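GGDEF and EAL domain-containing protein (Vibrio cholerae O1 str. 2010EL-1786, PDB 6PWJ) probably takes part in cyclic di-GMP signalling through linked GGDEF and EAL domains, whose signature motifs look degenerate, suggesting a receptor rather than an enzyme. Local coordinates at residues K8-L13 with Q341-I346; L135-V140 with L168-I173. All blocks are in the same frame, centred on the assembly; numbering follows the deposited sequence.

The chain starts with helix 3-18, which carries residues 8-13, and then builds the GGDEF domain. Within that domain, interaction 2 closes a short loop: strand 136-142 leads through helix 148-164 to strand 171-175, which lies beside it. The chain then goes on into the EAL domain, and at residues 341-346 it meets the first helix again, so that interaction 1 closes a loop of more than three hundred residues with interaction 2 nested inside it. Their centres are 37 Å apart and they do not touch. Interaction 2 adds the edge strand to one domain's sheet, whereas interaction 1 ties the N-terminal helix to the other domain.

Interaction 1 of 2, residues K8-L13 with Q341-I346; sequences KEAQQL and QSLDYI
Gln11, on helix 3-18, faces Ser342 in the loop that leads to helix 345-349 with their CA atoms 7.3 Å apart, a gap that side chains must bridge. The long amide side chain of Gln11 does so. CG lies anti to the carbonyl carbon (chi1 -60°) and the chain runs on extended, carrying OE1 to the loop, where it accepts a hydrogen bond from the backbone N of Leu343 at 2.9 Å. The N-H points almost straight at the oxygen, 169° at the hydrogen, although the donor sits 37° out of the carbonyl plane. Ser342 stands beside the same oxygen, its CA 3.4 Å from Gln11 OE1. This joins the N-terminal helix to the EAL domain, consistent with a signalling helix folded against that domain, as in LapD-like receptors. Next to this bond, the side chains of Leu343 and Gln11 pass each other running in opposite senses, CG to CG 4.1 Å, and Leu343 CD1 meets Ala10 CB at 3.9 Å. A small alanine suits this buried position, because helix 367-381 also presses on it through Ser375 and Ile376. Leu343 reaches Ile376 as well, while the O of Gln341 accepts a hydrogen bond from Arg14, one turn along helix 3-18 from Ala10.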
loop_
_atom_site.group_PDB
_atom_site.type_symbol
_atom_site.label_atom_id
_atom_site.label_comp_id
_atom_site.label_asym_id
_atom_site.label_seq_id
_atom_site.Cartn_x
_atom_site.Cartn_y
_atom_site.Cartn_z
ATOM N N LYS A 8 20.444 7.974 3.688
ATOM C CA LYS A 8 20.072 9.264 4.257
ATOM C C LYS A 8 19.750 10.276 3.166
ATOM O O LYS A 8 18.868 11.125 3.344
ATOM C CB LYS A 8 21.185 9.781 5.167
ATOM C CG LYS A 8 21.349 8.977 6.448
ATOM C CD LYS A 8 22.499 9.496 7.296
ATOM C CE LYS A 8 22.663 8.667 8.561
ATOM N NZ LYS A 8 23.845 9.091 9.359
ATOM N N GLU A 9 20.452 10.208 2.032
ATOM C CA GLU A 9 20.095 11.052 0.898
ATOM C C GLU A 9 18.713 10.695 0.368
ATOM O O GLU A 9 17.929 11.579 0.001
ATOM C CB GLU A 9 21.139 10.923 -0.211
ATOM C CG GLU A 9 20.907 11.860 -1.386
ATOM C CD GLU A 9 21.441 11.306 -2.691
ATOM O OE1 GLU A 9 21.329 10.080 -2.906
ATOM O OE2 GLU A 9 21.974 12.094 -3.500
ATOM N N ALA A 10 18.397 9.398 0.316
ATOM C CA ALA A 10 17.089 8.972 -0.167
ATOM C C ALA A 10 15.983 9.396 0.791
ATOM O O ALA A 10 14.898 9.798 0.357
ATOM C CB ALA A 10 17.072 7.459 -0.372
ATOM N N GLN A 11 16.240 9.312 2.098
ATOM C CA GLN A 11 15.230 9.709 3.071
ATOM C C GLN A 11 15.030 11.219 3.084
ATOM O O GLN A 11 13.913 11.691 3.328
ATOM C CB GLN A 11 15.615 9.197 4.458
ATOM C CG GLN A 11 15.738 7.681 4.531
ATOM C CD GLN A 11 16.298 7.198 5.853
ATOM O OE1 GLN A 11 16.641 6.024 6.004
ATOM N NE2 GLN A 11 16.395 8.102 6.821
ATOM N N GLN A 12 16.087 11.990 2.821
ATOM C CA GLN A 12 15.929 13.435 2.698
ATOM C C GLN A 12 15.091 13.788 1.475
ATOM O O GLN A 12 14.137 14.568 1.567
ATOM C CB GLN A 12 17.297 14.115 2.623
ATOM C CG GLN A 12 18.126 14.021 3.891
ATOM C CD GLN A 12 19.411 14.821 3.797
ATOM O OE1 GLN A 12 19.394 16.007 3.463
ATOM N NE2 GLN A 12 20.536 14.173 4.079
ATOM N N LEU A 13 15.436 13.218 0.318
ATOM C CA LEU A 13 14.699 13.520 -0.904
ATOM C C LEU A 13 13.244 13.079 -0.799
ATOM O O LEU A 13 12.337 13.800 -1.230
ATOM C CB LEU A 13 15.379 12.857 -2.101
ATOM C CG LEU A 13 16.758 13.406 -2.474
ATOM C CD1 LEU A 13 17.384 12.576 -3.584
ATOM C CD2 LEU A 13 16.654 14.864 -2.889
ATOM N N GLN A 341 9.830 5.588 6.693
ATOM C CA GLN A 341 10.693 5.319 7.832
ATOM C C GLN A 341 12.103 5.002 7.337
ATOM O O GLN A 341 12.413 5.131 6.147
ATOM C CB GLN A 341 10.110 4.188 8.684
ATOM C CG GLN A 341 8.780 4.542 9.334
ATOM C CD GLN A 341 8.175 3.397 10.123
ATOM O OE1 GLN A 341 8.888 2.569 10.691
ATOM N NE2 GLN A 341 6.848 3.344 10.159
ATOM N N SER A 342 12.966 4.580 8.258
ATOM C CA SER A 342 14.365 4.365 7.919
ATOM C C SER A 342 14.520 3.195 6.953
ATOM O O SER A 342 13.893 2.144 7.112
ATOM C CB SER A 342 15.187 4.116 9.184
ATOM O OG SER A 342 16.576 4.085 8.895
ATOM N N LEU A 343 15.363 3.389 5.938
ATOM C CA LEU A 343 15.688 2.354 4.969
ATOM C C LEU A 343 16.824 1.454 5.440
ATOM O O LEU A 343 17.408 0.727 4.625
ATOM C CB LEU A 343 16.040 2.983 3.621
ATOM C CG LEU A 343 15.037 3.980 3.034
ATOM C CD1 LEU A 343 15.548 4.547 1.717
ATOM C CD2 LEU A 343 13.671 3.338 2.848
ATOM N N ASP A 344 17.148 1.485 6.736
ATOM C CA ASP A 344 18.266 0.692 7.241
ATOM C C ASP A 344 18.053 -0.796 6.997
ATOM O O ASP A 344 19.006 -1.524 6.691
ATOM C CB ASP A 344 18.469 0.958 8.731
ATOM C CG ASP A 344 19.549 1.984 8.998
ATOM O OD1 ASP A 344 20.470 2.110 8.165
ATOM O OD2 ASP A 344 19.478 2.662 10.044
ATOM N N TYR A 345 16.810 -1.266 7.115
ATOM C CA TYR A 345 16.555 -2.701 7.073
ATOM C C TYR A 345 17.028 -3.343 5.774
ATOM O O TYR A 345 17.204 -4.565 5.734
ATOM C CB TYR A 345 15.066 -2.980 7.288
ATOM C CG TYR A 345 14.179 -2.552 6.143
ATOM C CD1 TYR A 345 13.731 -1.242 6.035
ATOM C CD2 TYR A 345 13.779 -3.462 5.175
ATOM C CE1 TYR A 345 12.915 -0.850 4.990
ATOM C CE2 TYR A 345 12.963 -3.081 4.130
ATOM C CZ TYR A 345 12.535 -1.773 4.040
ATOM O OH TYR A 345 11.723 -1.392 2.998
ATOM N N ILE A 346 17.243 -2.556 4.717
ATOM C CA ILE A 346 17.796 -3.118 3.488
ATOM C C ILE A 346 19.183 -3.694 3.745
ATOM O O ILE A 346 19.559 -4.726 3.175
ATOM C CB ILE A 346 17.822 -2.055 2.373
ATOM C CG1 ILE A 346 16.617 -2.222 1.444
ATOM C CG2 ILE A 346 19.129 -2.135 1.596
ATOM C CD1 ILE A 346 15.277 -2.099 2.140
#

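Interaction 2 of 2, residues L135-V140 with L168-I173; sequences LSLGVV and LNYGFI
Gly138 and Gly171, Val139 and Phe172, and Val140 and Ile173 form three parallel bridges between strands whose axes differ by 15° and approach to 4.7 Å. Three backbone hydrogen bonds hold the register. Gly171 N binds Leu137 O at 2.8 Å. Val139 gives its N-H to Gly171 O (2.7 Å) and accepts from Ile173 N, so both its backbone polar groups bond to the same neighbouring strand. Its side chain can be followed outward. CB sits near Gly171 O and Phe172 CD2; CG1, anti to the backbone N (chi1 180°), meets that ring carbon at 4.0 Å; and CG2, the other branch, approaches Tyr170 CD1 at 4.3 Å. A branched valine thereby serves two aromatic neighbours at once. Leu137 and the start of the Tyr170 side chain run alongside each other, Leu137 CD2 being 3.7 Å from Tyr170 CB. On the reverse face, Val140 CG2 meets Ile173 CB at 4.1 Å, and the paired glycines place no side chain between sheet and helix. This is the beta-alpha-beta crossover that adds the edge strand to the GGDEF sheet. Helix 148-164, the connection, packs on Val140 and Ile173; helix 106-121 lies against Leu135 and Tyr170; strand 45-51 bonds to the far edge of strand 136-142, leaving strand 171-175 outermost in the chain's sheet.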
loop_
_atom_site.group_PDB
_atom_site.type_symbol
_atom_site.label_atom_id
_atom_site.label_comp_id
_atom_site.label_asym_id
_atom_site.label_seq_id
_atom_site.Cartn_x
_atom_site.Cartn_y
_atom_site.Cartn_z
ATOM N N LEU A 135 -14.666 23.811 11.547
ATOM C CA LEU A 135 -14.290 22.847 10.521
ATOM C C LEU A 135 -15.507 22.486 9.681
ATOM O O LEU A 135 -16.652 22.765 10.046
ATOM C CB LEU A 135 -13.682 21.590 11.146
ATOM C CG LEU A 135 -14.658 20.739 11.961
ATOM C CD1 LEU A 135 -15.277 19.643 11.102
ATOM C CD2 LEU A 135 -13.986 20.155 13.195
ATOM N N SER A 136 -15.231 21.858 8.540
ATOM C CA SER A 136 -16.242 21.243 7.689
ATOM C C SER A 136 -15.654 19.944 7.162
ATOM O O SER A 136 -14.577 19.952 6.556
ATOM C CB SER A 136 -16.647 22.167 6.535
ATOM O OG SER A 136 -17.158 23.397 7.019
ATOM N N LEU A 137 -16.343 18.830 7.402
ATOM C CA LEU A 137 -15.816 17.503 7.106
ATOM C C LEU A 137 -16.687 16.825 6.059
ATOM O O LEU A 137 -17.899 16.680 6.252
ATOM C CB LEU A 137 -15.741 16.649 8.374
ATOM C CG LEU A 137 -15.221 15.221 8.199
ATOM C CD1 LEU A 137 -13.804 15.237 7.650
ATOM C CD2 LEU A 137 -15.281 14.464 9.516
ATOM N N GLY A 138 -16.065 16.401 4.962
ATOM C CA GLY A 138 -16.755 15.649 3.933
ATOM C C GLY A 138 -16.208 14.243 3.794
ATOM O O GLY A 138 -15.012 14.059 3.554
ATOM N N VAL A 139 -17.072 13.242 3.948
ATOM C CA VAL A 139 -16.681 11.840 3.885
ATOM C C VAL A 139 -17.398 11.184 2.714
ATOM O O VAL A 139 -18.600 11.393 2.515
ATOM C CB VAL A 139 -16.997 11.099 5.200
ATOM C CG1 VAL A 139 -16.586 9.640 5.097
ATOM C CG2 VAL A 139 -16.300 11.778 6.371
ATOM N N VAL A 140 -16.659 10.390 1.943
ATOM C CA VAL A 140 -17.193 9.689 0.781
ATOM C C VAL A 140 -16.889 8.206 0.926
ATOM O O VAL A 140 -15.729 7.822 1.116
ATOM C CB VAL A 140 -16.608 10.232 -0.536
ATOM C CG1 VAL A 140 -16.973 9.316 -1.691
ATOM C CG2 VAL A 140 -17.106 11.644 -0.793
ATOM N N LEU A 168 -25.493 18.503 11.310
ATOM C CA LEU A 168 -24.686 17.298 11.399
ATOM C C LEU A 168 -23.215 17.671 11.523
ATOM O O LEU A 168 -22.810 18.805 11.249
ATOM C CB LEU A 168 -24.893 16.392 10.177
ATOM C CG LEU A 168 -26.179 15.563 10.158
ATOM C CD1 LEU A 168 -26.256 14.685 11.399
ATOM C CD2 LEU A 168 -27.409 16.452 10.044
ATOM N N ASN A 169 -22.412 16.691 11.940
ATOM C CA ASN A 169 -20.987 16.926 12.137
ATOM C C ASN A 169 -20.196 16.797 10.843
ATOM O O ASN A 169 -19.120 17.393 10.720
ATOM C CB ASN A 169 -20.438 15.953 13.182
ATOM C CG ASN A 169 -21.154 16.061 14.513
ATOM O OD1 ASN A 169 -22.270 15.567 14.671
ATOM N ND2 ASN A 169 -20.511 16.702 15.482
ATOM N N TYR A 170 -20.705 16.041 9.873
ATOM C CA TYR A 170 -19.961 15.785 8.649
ATOM C C TYR A 170 -20.928 15.418 7.534
ATOM O O TYR A 170 -21.945 14.762 7.776
ATOM C CB TYR A 170 -18.940 14.660 8.852
ATOM C CG TYR A 170 -19.542 13.381 9.393
ATOM C CD1 TYR A 170 -19.975 12.376 8.538
ATOM C CD2 TYR A 170 -19.679 13.181 10.760
ATOM C CE1 TYR A 170 -20.528 11.208 9.030
ATOM C CE2 TYR A 170 -20.230 12.016 11.261
ATOM C CZ TYR A 170 -20.651 11.033 10.391
ATOM O OH TYR A 170 -21.199 9.873 10.888
ATOM N N GLY A 171 -20.603 15.850 6.317
ATOM C CA GLY A 171 -21.366 15.435 5.153
ATOM C C GLY A 171 -20.872 14.093 4.634
ATOM O O GLY A 171 -19.671 13.848 4.521
ATOM N N PHE A 172 -21.822 13.216 4.315
ATOM C CA PHE A 172 -21.517 11.842 3.940
ATOM C C PHE A 172 -22.138 11.526 2.588
ATOM O O PHE A 172 -23.316 11.820 2.357
ATOM C CB PHE A 172 -22.029 10.864 5.004
ATOM C CG PHE A 172 -21.635 9.436 4.759
ATOM C CD1 PHE A 172 -22.391 8.627 3.928
ATOM C CD2 PHE A 172 -20.512 8.900 5.365
ATOM C CE1 PHE A 172 -22.031 7.314 3.701
ATOM C CE2 PHE A 172 -20.147 7.587 5.142
ATOM C CZ PHE A 172 -20.908 6.792 4.309
ATOM N N ILE A 173 -21.348 10.918 1.704
ATOM C CA ILE A 173 -21.807 10.487 0.389
ATOM C C ILE A 173 -21.404 9.033 0.187
ATOM O O ILE A 173 -20.333 8.608 0.637
ATOM C CB ILE A 173 -21.229 11.367 -0.740
ATOM C CG1 ILE A 173 -21.490 12.849 -0.463
ATOM C CG2 ILE A 173 -21.819 10.964 -2.082
ATOM C CD1 ILE A 173 -22.956 13.214 -0.436
#